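Local coordinates for protein enoyl-CoA hydratase (PDB 3OC7) that probably hydrates the double bond of 2-enoyl-CoA thioesters in fatty acid metabolism, as a member of the crotonase family, at residues N33-A38 with R95-L100; Q42-L47 with M101-E106; G125-C130 with I186-M191; I132-P137 with D201-D206; L157-K162 with R170-G175. All coordinates share one frame; numbering follows the deposited sequence. Where two conformers were deposited one is given.

The five contacts show how parts of a crotonase fold pack on one another. Contacts 1 and 2 share helices 37-52 and 86-106, with centres about 10 Å apart and segments that alternate along the chain. Met97, Leu100, Met101 and Ile104 then pass the packing inward to helix 123-129, the home of contact 3. Contact 3 meets contact 4 directly: their centres lie about 12 Å apart, and Thr190 and Met191 pair with strand 132-135 of the six-stranded mixed sheet. Contact 5 falls within the chain span of contacts 3 and 4, and its centre is about 11 Å from that of contact 3. Contacts 3, 4 and 5 also border the subunit interfaces.

Contact 1 of 5, residues N33-A38 with R95-L100; sequences NALSTA and REMAAL
Leu35 reaches from the loop ahead of helix 37-52 to Met97 and Leu100 on helix 86-106, a small apolar bridge in the crotonase fold. The loop bends here through an inverse gamma turn centred on Leu35 (phi -81°, psi 67°), and a backbone hydrogen bond to Gly71 also ties this residue in place. Immediately afterwards Ser36 serves as N-cap of the helix, its OG bonded to Leu39 N.

The leucine makes its contact through its two methyls alone. Leu35 CB starts toward the partner helix but remains 5.4 Å from Met97 SD. Leu35 CG, lying anti to the carbonyl carbon, is still 4.8 Å from Met97 SD. Only at the methyls does the approach close. Leu35 CD1 comes to 3.9 Å from Met97 SD, and the other branch, Leu35 CD2, faces Leu100 CD2 at 4.3 Å.

Met97 comes to this meeting by bending. Its CG stands anti to the backbone N, and the chain then turns at chi2 (58°), which swings the sulfur toward the leucine although the CB bond was not directed there. The two side chains meet at about a right angle. Leu126 of helix 123-129 touches both Met97 and Leu100, so three elements of the chain share one apolar patch. Leu35 CD2 lies 4.2 Å from Leu126 CD1, and beyond the sulfur Met97 CE settles 3.9 Å from Leu126 N.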
# COMPACT_ATOMS: atom_id res chain seq x y z
N ASN A 33 23.09 0.40 -22.38
CA ASN A 33 22.46 -0.79 -21.80
C ASN A 33 20.99 -0.99 -22.21
O ASN A 33 20.14 -1.40 -21.40
CB ASN A 33 22.64 -0.82 -20.26
CG ASN A 33 24.11 -0.91 -19.82
OD1 ASN A 33 24.96 -1.48 -20.51
ND2 ASN A 33 24.41 -0.38 -18.62
N ALA A 34 20.69 -0.72 -23.48
CA ALA A 34 19.33 -0.90 -24.02
C ALA A 34 18.92 -2.37 -24.12
O ALA A 34 19.77 -3.26 -24.24
CB ALA A 34 19.19 -0.21 -25.39
N LEU A 35 17.61 -2.62 -24.09
CA LEU A 35 17.04 -3.98 -24.12
C LEU A 35 16.94 -4.61 -25.52
O LEU A 35 15.84 -4.85 -26.03
CB LEU A 35 15.68 -4.00 -23.41
CG LEU A 35 15.68 -3.63 -21.92
CD1 LEU A 35 14.38 -2.92 -21.54
CD2 LEU A 35 15.94 -4.84 -21.03
N SER A 36 18.10 -4.88 -26.13
CA SER A 36 18.17 -5.56 -27.44
C SER A 36 17.81 -7.05 -27.32
O SER A 36 17.83 -7.60 -26.21
CB SER A 36 19.57 -5.40 -28.03
OG SER A 36 20.56 -6.07 -27.25
N THR A 37 17.51 -7.71 -28.45
CA THR A 37 17.21 -9.15 -28.45
C THR A 37 18.34 -9.97 -27.83
O THR A 37 18.10 -10.89 -27.03
CB THR A 37 16.94 -9.69 -29.90
OG1 THR A 37 15.80 -9.04 -30.45
CG2 THR A 37 16.70 -11.21 -29.91
N ALA A 38 19.58 -9.64 -28.21
CA ALA A 38 20.76 -10.34 -27.70
C ALA A 38 20.97 -10.15 -26.19
O ALA A 38 21.26 -11.11 -25.48
CB ALA A 38 22.02 -9.90 -28.48
N ARG A 95 5.69 -8.34 -25.36
CA ARG A 95 5.64 -9.72 -24.82
C ARG A 95 7.01 -10.20 -24.29
O ARG A 95 7.10 -10.84 -23.24
CB ARG A 95 5.05 -10.73 -25.84
CG ARG A 95 3.58 -10.52 -26.22
CD ARG A 95 3.05 -11.70 -27.06
NE ARG A 95 1.72 -11.44 -27.64
CZ ARG A 95 1.45 -11.40 -28.95
NH1 ARG A 95 2.41 -11.60 -29.85
NH2 ARG A 95 0.21 -11.16 -29.36
N GLU A 96 8.08 -9.88 -25.01
CA GLU A 96 9.44 -10.20 -24.60
C GLU A 96 9.88 -9.50 -23.29
O GLU A 96 10.57 -10.11 -22.44
CB GLU A 96 10.42 -9.97 -25.77
CG GLU A 96 10.27 -11.09 -26.84
CD GLU A 96 10.91 -10.77 -28.19
OE1 GLU A 96 11.51 -9.69 -28.34
OE2 GLU A 96 10.80 -11.62 -29.11
N MET A 97 9.46 -8.24 -23.10
CA MET A 97 9.66 -7.54 -21.83
C MET A 97 8.92 -8.22 -20.66
O MET A 97 9.52 -8.44 -19.60
CB MET A 97 9.28 -6.05 -21.95
CG MET A 97 9.67 -5.21 -20.71
SD MET A 97 11.46 -5.30 -20.38
CE MET A 97 11.57 -4.67 -18.71
N ALA A 98 7.64 -8.57 -20.86
CA ALA A 98 6.88 -9.31 -19.84
C ALA A 98 7.52 -10.65 -19.46
O ALA A 98 7.60 -10.99 -18.26
CB ALA A 98 5.42 -9.51 -20.30
N ALA A 99 8.01 -11.40 -20.45
CA ALA A 99 8.65 -12.70 -20.17
C ALA A 99 9.96 -12.61 -19.37
O ALA A 99 10.25 -13.48 -18.54
CB ALA A 99 8.85 -13.48 -21.48
N LEU A 100 10.73 -11.55 -19.62
CA LEU A 100 11.95 -11.29 -18.85
C LEU A 100 11.64 -10.93 -17.40
O LEU A 100 12.27 -11.48 -16.48
CB LEU A 100 12.84 -10.23 -19.54
CG LEU A 100 14.13 -9.81 -18.79
CD1 LEU A 100 15.07 -11.01 -18.58
CD2 LEU A 100 14.81 -8.67 -19.56

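Contact 2 of 5, residues Q42-L47 with M101-E106; sequences QLHQGL and MRAIVE
Beside Ala103, whose methyl receives the imidazole of His44, Arg102 NE donates to Glu106 OE2 at 3.0 Å, a salt bridge spanning one turn of helix 86-106. The bond is moderately straight (153° at the hydrogen), and the arginine meets the oxygen from above the carboxylate plane. A second acid draws on the same guanidinium group: Arg102 NH2 pairs with Asp231 on helix 212-245.

The contact with helix 37-52 is of another kind. The two segments run nearly parallel, 12° between their directions, with axes 10.6 Å apart at closest approach, and His44, Leu47, Ala103 and Ile104 meet between them. His44 has CG anti to its carbonyl carbon (chi1 -78°), which carries the far end of the ring across to the neighbouring helix. There ND1 and CE1 of His44 stand equally far from Ala103 CB, 3.9 Å each, in an oblique approach. The same ring also packs on Leu100, one turn earlier.

One turn along, Leu47 continues the seam. Its CD1 branch does the touching, 4.0 Å from Ile104 CG1 and 4.4 Å from Ala103 CB, and the leucine and isoleucine cross obliquely. Leu47 also touches Leu24, and Leu43 touches Leu26, both from strand 21-26, so helix 37-52 packs on both helix 86-106 and the sheet.

No hydrogen bond joins the segments. The parallel pair is thus held by van der Waals contact, apolar apart from the imidazole of His44, while the ionic links of Arg102 serve its own helix and helix 212-245.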
# COMPACT_ATOMS: atom_id res chain seq x y z
N GLN A 42 20.72 -13.23 -23.34
CA GLN A 42 21.85 -13.44 -22.42
C GLN A 42 21.48 -13.32 -20.93
O GLN A 42 22.06 -14.03 -20.10
CB GLN A 42 23.07 -12.57 -22.79
CG GLN A 42 23.73 -13.01 -24.14
CD GLN A 42 24.79 -12.04 -24.67
OE1 GLN A 42 25.54 -11.43 -23.90
NE2 GLN A 42 24.88 -11.93 -26.00
N LEU A 43 20.53 -12.44 -20.59
CA LEU A 43 19.99 -12.38 -19.21
C LEU A 43 19.20 -13.64 -18.80
O LEU A 43 19.37 -14.16 -17.68
CB LEU A 43 19.12 -11.14 -18.98
CG LEU A 43 19.66 -9.83 -18.44
CD1 LEU A 43 18.50 -9.02 -17.82
CD2 LEU A 43 20.73 -10.03 -17.37
N HIS A 44 18.33 -14.14 -19.69
CA HIS A 44 17.65 -15.43 -19.45
C HIS A 44 18.68 -16.57 -19.16
O HIS A 44 18.53 -17.32 -18.18
CB HIS A 44 16.72 -15.83 -20.63
CG HIS A 44 15.39 -15.11 -20.68
ND1 HIS A 44 14.29 -15.50 -19.92
CD2 HIS A 44 14.95 -14.08 -21.45
CE1 HIS A 44 13.27 -14.71 -20.20
NE2 HIS A 44 13.64 -13.83 -21.11
N GLN A 45 19.73 -16.67 -19.99
CA GLN A 45 20.72 -17.75 -19.81
C GLN A 45 21.52 -17.57 -18.51
O GLN A 45 21.78 -18.55 -17.79
CB GLN A 45 21.66 -17.85 -21.03
CG GLN A 45 22.59 -19.09 -21.03
CD GLN A 45 21.82 -20.42 -20.95
OE1 GLN A 45 20.94 -20.70 -21.77
NE2 GLN A 45 22.14 -21.24 -19.95
N GLY A 46 21.84 -16.31 -18.17
CA GLY A 46 22.54 -16.03 -16.90
C GLY A 46 21.75 -16.41 -15.64
O GLY A 46 22.31 -16.95 -14.68
N LEU A 47 20.45 -16.10 -15.64
CA LEU A 47 19.56 -16.51 -14.55
C LEU A 47 19.46 -18.04 -14.43
O LEU A 47 19.44 -18.58 -13.31
CB LEU A 47 18.16 -15.87 -14.71
CG LEU A 47 18.03 -14.35 -14.53
CD1 LEU A 47 16.74 -13.77 -15.18
CD2 LEU A 47 18.13 -13.95 -13.04
N MET A 101 10.70 -10.02 -17.20
CA MET A 101 10.25 -9.69 -15.84
C MET A 101 9.73 -10.92 -15.09
O MET A 101 10.07 -11.15 -13.91
CB MET A 101 9.18 -8.58 -15.86
CG MET A 101 9.69 -7.19 -16.36
SD MET A 101 8.46 -5.87 -16.12
CE MET A 101 7.07 -6.53 -17.07
N ARG A 102 8.93 -11.74 -15.77
CA ARG A 102 8.36 -12.96 -15.19
C ARG A 102 9.44 -14.01 -14.77
O ARG A 102 9.29 -14.66 -13.72
CB ARG A 102 7.28 -13.59 -16.10
CG ARG A 102 6.45 -14.69 -15.41
CD ARG A 102 5.18 -15.14 -16.16
NE ARG A 102 4.37 -16.00 -15.28
CZ ARG A 102 3.05 -16.11 -15.29
NH1 ARG A 102 2.30 -15.41 -16.16
NH2 ARG A 102 2.46 -16.94 -14.43
N ALA A 103 10.51 -14.13 -15.56
CA ALA A 103 11.64 -15.02 -15.22
C ALA A 103 12.32 -14.62 -13.90
O ALA A 103 12.65 -15.47 -13.06
CB ALA A 103 12.68 -15.09 -16.36
N ILE A 104 12.50 -13.31 -13.69
CA ILE A 104 13.08 -12.78 -12.44
C ILE A 104 12.12 -13.10 -11.26
O ILE A 104 12.54 -13.62 -10.21
CB ILE A 104 13.38 -11.24 -12.54
CG1 ILE A 104 14.49 -10.95 -13.56
CG2 ILE A 104 13.72 -10.64 -11.15
CD1 ILE A 104 14.62 -9.48 -13.92
N VAL A 105 10.83 -12.80 -11.43
CA VAL A 105 9.82 -13.03 -10.37
C VAL A 105 9.64 -14.53 -9.99
O VAL A 105 9.45 -14.84 -8.79
CB VAL A 105 8.46 -12.34 -10.73
CG1 VAL A 105 7.40 -12.59 -9.66
CG2 VAL A 105 8.63 -10.83 -10.88
N GLU A 106 9.75 -15.44 -10.97
CA GLU A 106 9.56 -16.90 -10.75
C GLU A 106 10.78 -17.63 -10.13
O GLU A 106 10.65 -18.77 -9.68
CB GLU A 106 9.15 -17.62 -12.06
CG GLU A 106 7.70 -17.34 -12.51
CD GLU A 106 7.31 -18.03 -13.83
OE1 GLU A 106 8.21 -18.36 -14.63
OE2 GLU A 106 6.10 -18.20 -14.09

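Contact 3 of 5, residues G125-C130 with I186-M191; sequences GLVGAC and IGLITM
Val127, in the last turn of helix 123-129, faces Leu188 and Ile189 in the turn between helix 180-186 and strand 191-192; the closest alpha carbons, those of Val127 and Ile189, are 7.5 Å apart. In crotonases the start of such a glycine-led helix usually supplies an oxyanion-hole N-H, and this contact lies nearer the helix's other end, where Cys130 leaves helical geometry. The opposing chain closes its own helix with a Schellman motif at Gly187 (phi 99°), a backbone shape that a side chain would crowd against the preceding carbonyl.

One methyl carries the side-chain contact. Val127 CG1, anti to its backbone N, points into the turn and meets three groups. Nearest is a carbonyl, with Leu188 O at 3.6 Å, while Leu188 CD1 and Ile189 CG2 each stand 4.2 Å from Val127 CG1. Leu188 extends with CG anti to N (chi1 178°), and its end meets the valine at about a right angle. Val127 also packs on Ile115 of strand 111-115.

Arg166 of the second subunit adds polar links. Its guanidinium nitrogens bond to the carbonyl oxygens of Val127, Cys130, Gly187 and Leu188, binding both segments into the trimer interface. Leu188 O is therefore shared: it accepts from Arg166 NH2 of that subunit while lying against the CG1 methyl of Val127.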
# COMPACT_ATOMS: atom_id res chain seq x y z
N GLY A 125 10.90 -1.49 -15.44
CA GLY A 125 10.35 -2.85 -15.31
C GLY A 125 11.33 -3.84 -14.68
O GLY A 125 10.91 -4.68 -13.88
N LEU A 126 12.62 -3.73 -15.03
CA LEU A 126 13.68 -4.51 -14.36
C LEU A 126 13.80 -4.18 -12.87
O LEU A 126 13.84 -5.10 -12.02
CB LEU A 126 15.06 -4.32 -15.03
CG LEU A 126 15.27 -4.84 -16.45
CD1 LEU A 126 16.75 -4.71 -16.86
CD2 LEU A 126 14.77 -6.26 -16.61
N VAL A 127 13.84 -2.87 -12.54
CA VAL A 127 13.89 -2.43 -11.14
C VAL A 127 12.67 -2.97 -10.35
O VAL A 127 12.83 -3.49 -9.22
CB VAL A 127 14.00 -0.85 -11.03
CG1 VAL A 127 13.95 -0.38 -9.57
CG2 VAL A 127 15.29 -0.31 -11.74
N GLY A 128 11.47 -2.83 -10.91
CA GLY A 128 10.25 -3.36 -10.28
C GLY A 128 10.22 -4.87 -10.05
O GLY A 128 9.74 -5.34 -8.99
N ALA A 129 10.79 -5.65 -10.98
CA ALA A 129 10.79 -7.13 -10.89
C ALA A 129 11.72 -7.68 -9.80
O ALA A 129 11.44 -8.76 -9.24
CB ALA A 129 11.14 -7.77 -12.27
N CYS A 130 12.83 -6.99 -9.52
CA CYS A 130 13.77 -7.44 -8.46
C CYS A 130 13.09 -7.49 -7.06
O CYS A 130 12.23 -6.66 -6.75
CB CYS A 130 15.05 -6.58 -8.47
SG CYS A 130 16.12 -6.80 -9.96
N ILE A 186 8.63 6.36 -2.03
CA ILE A 186 7.44 5.93 -2.79
C ILE A 186 7.33 4.41 -3.08
O ILE A 186 6.28 3.95 -3.59
CB ILE A 186 7.29 6.74 -4.13
CG1 ILE A 186 8.38 6.38 -5.15
CG2 ILE A 186 7.27 8.25 -3.84
CD1 ILE A 186 8.17 6.99 -6.57
N GLY A 187 8.39 3.65 -2.79
CA GLY A 187 8.35 2.19 -3.00
C GLY A 187 9.01 1.71 -4.29
O GLY A 187 9.02 0.49 -4.57
N LEU A 188 9.59 2.62 -5.09
CA LEU A 188 10.28 2.20 -6.34
C LEU A 188 11.57 1.40 -6.05
O LEU A 188 11.89 0.45 -6.78
CB LEU A 188 10.56 3.40 -7.26
CG LEU A 188 11.31 3.10 -8.57
CD1 LEU A 188 10.56 2.09 -9.46
CD2 LEU A 188 11.60 4.37 -9.36
N ILE A 189 12.30 1.80 -5.00
CA ILE A 189 13.47 1.03 -4.49
C ILE A 189 13.31 0.73 -3.01
O ILE A 189 12.43 1.31 -2.34
CB ILE A 189 14.85 1.76 -4.77
CG1 ILE A 189 14.95 3.06 -3.95
CG2 ILE A 189 15.05 2.01 -6.28
CD1 ILE A 189 16.28 3.83 -4.09
N THR A 190 14.14 -0.18 -2.50
CA THR A 190 14.17 -0.54 -1.06
C THR A 190 14.92 0.50 -0.20
O THR A 190 14.45 0.85 0.91
CB THR A 190 14.82 -1.95 -0.84
OG1 THR A 190 14.29 -2.89 -1.80
CG2 THR A 190 14.58 -2.47 0.59
N MET A 191 16.07 0.96 -0.69
CA MET A 191 16.89 1.93 0.05
C MET A 191 17.83 2.75 -0.82
O MET A 191 18.41 2.24 -1.79
CB MET A 191 17.69 1.24 1.16
CG MET A 191 18.40 -0.03 0.78
SD MET A 191 19.32 -0.82 2.14
CE MET A 191 20.69 0.29 2.24

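Contact 4 of 5, residues I132-P137 with D201-D206; sequences IAVAGP and DQLVTD
Leu203 CD1 lies against two branched residues of strand 132-135, closest to Val134, where helix 196-208 packs on the six-stranded mixed sheet of the crotonase fold. The methyl carbons Leu203 CD1 and Val134 CG2 are 3.5 Å apart, a tight contact for two carbons, and Ile132 CG2 stands at 4.2 Å from that same Leu203 CD1. Ile132 and Val134, two positions apart in the strand, send their side chains toward the helix, whereas Ala133 between them points away. A single leucine branch thus spans both.

Leu203 has CG anti to its carbonyl carbon (chi1 -68°), which carries the branch toward the strand. In Val134 it is CG2, the methyl anti to the carbonyl carbon, that makes the approach, while in Ile132 the short branch CG2 does so.

Around this first shell, Leu196, Ala199 and Ile200 of helix 196-208 also press on Val134. The strand is held in the sheet by backbone hydrogen bonds to Ala113 and Ile115 on one neighbour and to Met191 on another. Thr174 of the second subunit packs on both Ile132 and Leu203, so the patch extends into the trimer interface.

The helix has a local brace of its own. Asp201 O accepts two donors from Thr205: its backbone N at 3.1 Å, and OG1, 3.0 Å from that oxygen. They arrive from opposite faces of the carbonyl plane.

Across the contact itself no hydrogen bond forms. Helix and sheet are joined here by apolar surfaces, with hydrogen bonding spent inside each element, so the fit probably depends on shape more than on polarity.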
# COMPACT_ATOMS: atom_id res chain seq x y z
N ILE A 132 14.67 -6.95 -4.07
CA ILE A 132 15.31 -5.85 -3.30
C ILE A 132 16.04 -4.95 -4.32
O ILE A 132 16.56 -5.46 -5.32
CB ILE A 132 16.31 -6.41 -2.23
CG1 ILE A 132 15.59 -7.36 -1.24
CG2 ILE A 132 17.04 -5.27 -1.48
CD1 ILE A 132 16.52 -8.17 -0.28
N ALA A 133 16.03 -3.62 -4.10
CA ALA A 133 16.75 -2.68 -4.98
C ALA A 133 17.42 -1.55 -4.17
O ALA A 133 16.78 -0.94 -3.29
CB ALA A 133 15.82 -2.09 -6.05
N VAL A 134 18.70 -1.30 -4.46
CA VAL A 134 19.50 -0.23 -3.81
C VAL A 134 20.03 0.76 -4.86
O VAL A 134 20.52 0.33 -5.91
CB VAL A 134 20.71 -0.85 -2.99
CG1 VAL A 134 21.43 0.20 -2.10
CG2 VAL A 134 20.23 -2.04 -2.14
N ALA A 135 19.92 2.07 -4.59
CA ALA A 135 20.44 3.09 -5.53
C ALA A 135 21.36 4.14 -4.88
O ALA A 135 21.08 4.65 -3.78
CB ALA A 135 19.30 3.80 -6.26
N GLY A 136 22.45 4.45 -5.59
CA GLY A 136 23.47 5.41 -5.13
C GLY A 136 23.29 6.84 -5.64
O GLY A 136 22.29 7.13 -6.34
N PRO A 137 24.26 7.75 -5.32
CA PRO A 137 24.09 9.21 -5.51
C PRO A 137 24.09 9.75 -6.96
O PRO A 137 23.72 10.91 -7.16
CB PRO A 137 25.24 9.82 -4.68
CG PRO A 137 26.30 8.76 -4.68
CD PRO A 137 25.55 7.42 -4.69
N ASP A 201 27.10 -5.46 -0.09
CA ASP A 201 27.86 -6.48 0.63
C ASP A 201 27.13 -6.94 1.92
O ASP A 201 27.05 -8.15 2.19
CB ASP A 201 29.30 -6.00 0.95
CG ASP A 201 30.26 -6.10 -0.27
OD1 ASP A 201 29.91 -6.68 -1.32
OD2 ASP A 201 31.41 -5.60 -0.16
N GLN A 202 26.56 -5.99 2.66
CA GLN A 202 25.83 -6.35 3.88
C GLN A 202 24.54 -7.14 3.60
O GLN A 202 24.26 -8.13 4.31
CB GLN A 202 25.54 -5.12 4.76
CG GLN A 202 24.99 -5.50 6.16
CD GLN A 202 25.92 -6.42 6.95
OE1 GLN A 202 25.53 -7.53 7.35
NE2 GLN A 202 27.15 -5.97 7.17
N LEU A 203 23.78 -6.72 2.59
CA LEU A 203 22.54 -7.43 2.20
C LEU A 203 22.82 -8.86 1.72
O LEU A 203 22.08 -9.79 2.09
CB LEU A 203 21.70 -6.62 1.16
CG LEU A 203 21.04 -5.32 1.62
CD1 LEU A 203 20.66 -4.43 0.42
CD2 LEU A 203 19.82 -5.56 2.53
N VAL A 204 23.86 -9.05 0.91
CA VAL A 204 24.28 -10.38 0.44
C VAL A 204 24.69 -11.32 1.60
O VAL A 204 24.29 -12.51 1.63
CB VAL A 204 25.39 -10.26 -0.66
CG1 VAL A 204 26.11 -11.60 -0.91
CG2 VAL A 204 24.79 -9.70 -1.97
N THR A 205 25.44 -10.79 2.57
CA THR A 205 25.82 -11.52 3.79
C THR A 205 24.57 -12.02 4.56
O THR A 205 24.48 -13.20 4.91
CB THR A 205 26.76 -10.67 4.70
OG1 THR A 205 27.97 -10.35 3.99
CG2 THR A 205 27.14 -11.43 5.98
N ASP A 206 23.60 -11.13 4.78
CA ASP A 206 22.39 -11.49 5.53
C ASP A 206 21.45 -12.49 4.80
O ASP A 206 20.98 -13.46 5.39
CB ASP A 206 21.67 -10.22 6.01
CG ASP A 206 22.46 -9.45 7.08
OD1 ASP A 206 23.37 -10.05 7.72
OD2 ASP A 206 22.19 -8.25 7.28

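Contact 5 of 5, residues L157-K162 with R170-G175; sequences LTLLPK and RYYLTG
Two short helices, 156-159 and 165-174, follow each other closely in this crotonase fold, and Tyr172 on the second reaches back to Leu159, on the first, and to Leu160 next to it. The alpha carbons stay well apart, 10.8 Å for Leu159 and Tyr172, so the length of the phenol spans the gap.

Its hydroxyl end is received between the two leucines. Tyr172 OH lies 3.7 Å from Leu160 CD2 and 3.9 Å from Leu159 CB. Leu160 CD2 approaches obliquely and also stands 4.0 Å from Tyr172 CZ. Leu159 comes differently: its CD1 meets the ring at the edge, near the ring plane, 4.2 Å from Tyr172 CE1. With CG anti to the carbonyl carbon (chi1 -86°), the tyrosine side chain is directed toward this pair.

Although its surroundings here are hydrocarbon, the hydroxyl has a polar partner: Tyr172 OH is hydrogen-bonded to Ser156 OG, on the same short helix as Leu159. That bond would help fix how far the phenol enters. Leu143 and Pro152 pack on the tyrosine from loops of the same chain, while the third subunit contributes Leu221 against Leu160 and Thr222 against Tyr172, so the intrachain contact is also part of the trimer interface.

Just before Tyr172 in the chain, the hydroxyl oxygen Tyr171 OH lies over the Arg170 guanidinium group, 3.7 Å above its plane and over its centre.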
# COMPACT_ATOMS: atom_id res chain seq x y z
N LEU A 157 2.95 -3.94 -14.72
CA LEU A 157 2.91 -5.30 -14.14
C LEU A 157 3.72 -5.46 -12.83
O LEU A 157 3.31 -6.20 -11.92
CB LEU A 157 3.36 -6.36 -15.17
CG LEU A 157 2.44 -6.62 -16.37
CD1 LEU A 157 3.16 -7.46 -17.44
CD2 LEU A 157 1.12 -7.26 -15.93
N THR A 158 4.87 -4.76 -12.76
CA THR A 158 5.71 -4.74 -11.53
C THR A 158 5.70 -3.40 -10.75
O THR A 158 5.98 -3.42 -9.54
CB THR A 158 7.19 -5.20 -11.79
OG1 THR A 158 7.84 -4.31 -12.71
CG2 THR A 158 7.25 -6.67 -12.28
N LEU A 159 5.38 -2.27 -11.40
CA LEU A 159 5.27 -0.97 -10.69
C LEU A 159 4.01 -0.81 -9.83
O LEU A 159 4.09 -0.33 -8.67
CB LEU A 159 5.39 0.22 -11.66
CG LEU A 159 6.71 0.43 -12.40
CD1 LEU A 159 6.65 1.76 -13.15
CD2 LEU A 159 7.91 0.38 -11.45
N LEU A 160 2.85 -1.19 -10.36
CA LEU A 160 1.60 -0.95 -9.61
C LEU A 160 1.43 -1.76 -8.29
O LEU A 160 0.84 -1.23 -7.34
CB LEU A 160 0.34 -1.00 -10.51
CG LEU A 160 0.28 0.04 -11.64
CD1 LEU A 160 -1.03 -0.12 -12.42
CD2 LEU A 160 0.46 1.50 -11.16
N PRO A 161 1.97 -3.00 -8.22
CA PRO A 161 1.96 -3.71 -6.90
C PRO A 161 2.90 -3.12 -5.83
O PRO A 161 2.71 -3.41 -4.65
CB PRO A 161 2.38 -5.16 -7.26
CG PRO A 161 2.22 -5.25 -8.74
CD PRO A 161 2.38 -3.89 -9.32
N LYS A 162 3.89 -2.29 -6.21
CA LYS A 162 4.95 -1.84 -5.27
C LYS A 162 4.98 -0.32 -4.93
O LYS A 162 5.43 0.07 -3.83
CB LYS A 162 6.33 -2.36 -5.73
CG LYS A 162 6.35 -3.89 -6.03
CD LYS A 162 7.78 -4.48 -6.22
CE LYS A 162 7.68 -5.96 -6.64
NZ LYS A 162 8.99 -6.69 -6.64
N ARG A 170 0.73 10.49 -9.56
CA ARG A 170 1.51 11.73 -9.77
C ARG A 170 2.55 11.57 -10.90
O ARG A 170 2.49 12.29 -11.91
CB ARG A 170 2.21 12.19 -8.47
CG ARG A 170 3.11 13.44 -8.64
CD ARG A 170 3.95 13.75 -7.40
NE ARG A 170 4.75 14.97 -7.58
CZ ARG A 170 5.32 15.63 -6.57
NH1 ARG A 170 5.16 15.21 -5.32
NH2 ARG A 170 6.04 16.73 -6.80
N TYR A 171 3.46 10.61 -10.75
CA TYR A 171 4.63 10.52 -11.64
C TYR A 171 4.30 10.01 -13.08
O TYR A 171 4.95 10.44 -14.04
CB TYR A 171 5.82 9.78 -10.94
CG TYR A 171 6.43 10.61 -9.80
CD1 TYR A 171 7.08 11.82 -10.06
CD2 TYR A 171 6.32 10.21 -8.46
CE1 TYR A 171 7.61 12.61 -9.02
CE2 TYR A 171 6.86 11.00 -7.39
CZ TYR A 171 7.50 12.19 -7.70
OH TYR A 171 8.03 12.97 -6.68
N TYR A 172 3.28 9.16 -13.22
CA TYR A 172 2.71 8.77 -14.54
C TYR A 172 2.16 9.98 -15.34
O TYR A 172 2.24 10.01 -16.59
CB TYR A 172 1.56 7.72 -14.36
CG TYR A 172 1.93 6.22 -14.26
CD1 TYR A 172 3.06 5.78 -13.56
CD2 TYR A 172 1.08 5.22 -14.79
CE1 TYR A 172 3.37 4.41 -13.45
CE2 TYR A 172 1.39 3.84 -14.69
CZ TYR A 172 2.53 3.45 -14.00
OH TYR A 172 2.83 2.08 -13.90
N LEU A 173 1.60 10.98 -14.64
CA LEU A 173 0.91 12.11 -15.29
C LEU A 173 1.74 13.40 -15.42
O LEU A 173 1.55 14.16 -16.39
CB LEU A 173 -0.45 12.38 -14.61
CG LEU A 173 -1.44 11.20 -14.59
CD1 LEU A 173 -2.66 11.50 -13.72
CD2 LEU A 173 -1.85 10.78 -16.02
N THR A 174 2.67 13.65 -14.49
CA THR A 174 3.53 14.86 -14.53
C THR A 174 4.84 14.71 -15.32
O THR A 174 5.39 15.71 -15.80
CB THR A 174 3.92 15.38 -13.11
OG1 THR A 174 4.84 14.45 -12.50
CG2 THR A 174 2.69 15.61 -12.21
N GLY A 175 5.37 13.49 -15.41
CA GLY A 175 6.69 13.26 -16.05
C GLY A 175 7.90 13.85 -15.31
O GLY A 175 8.99 13.94 -15.89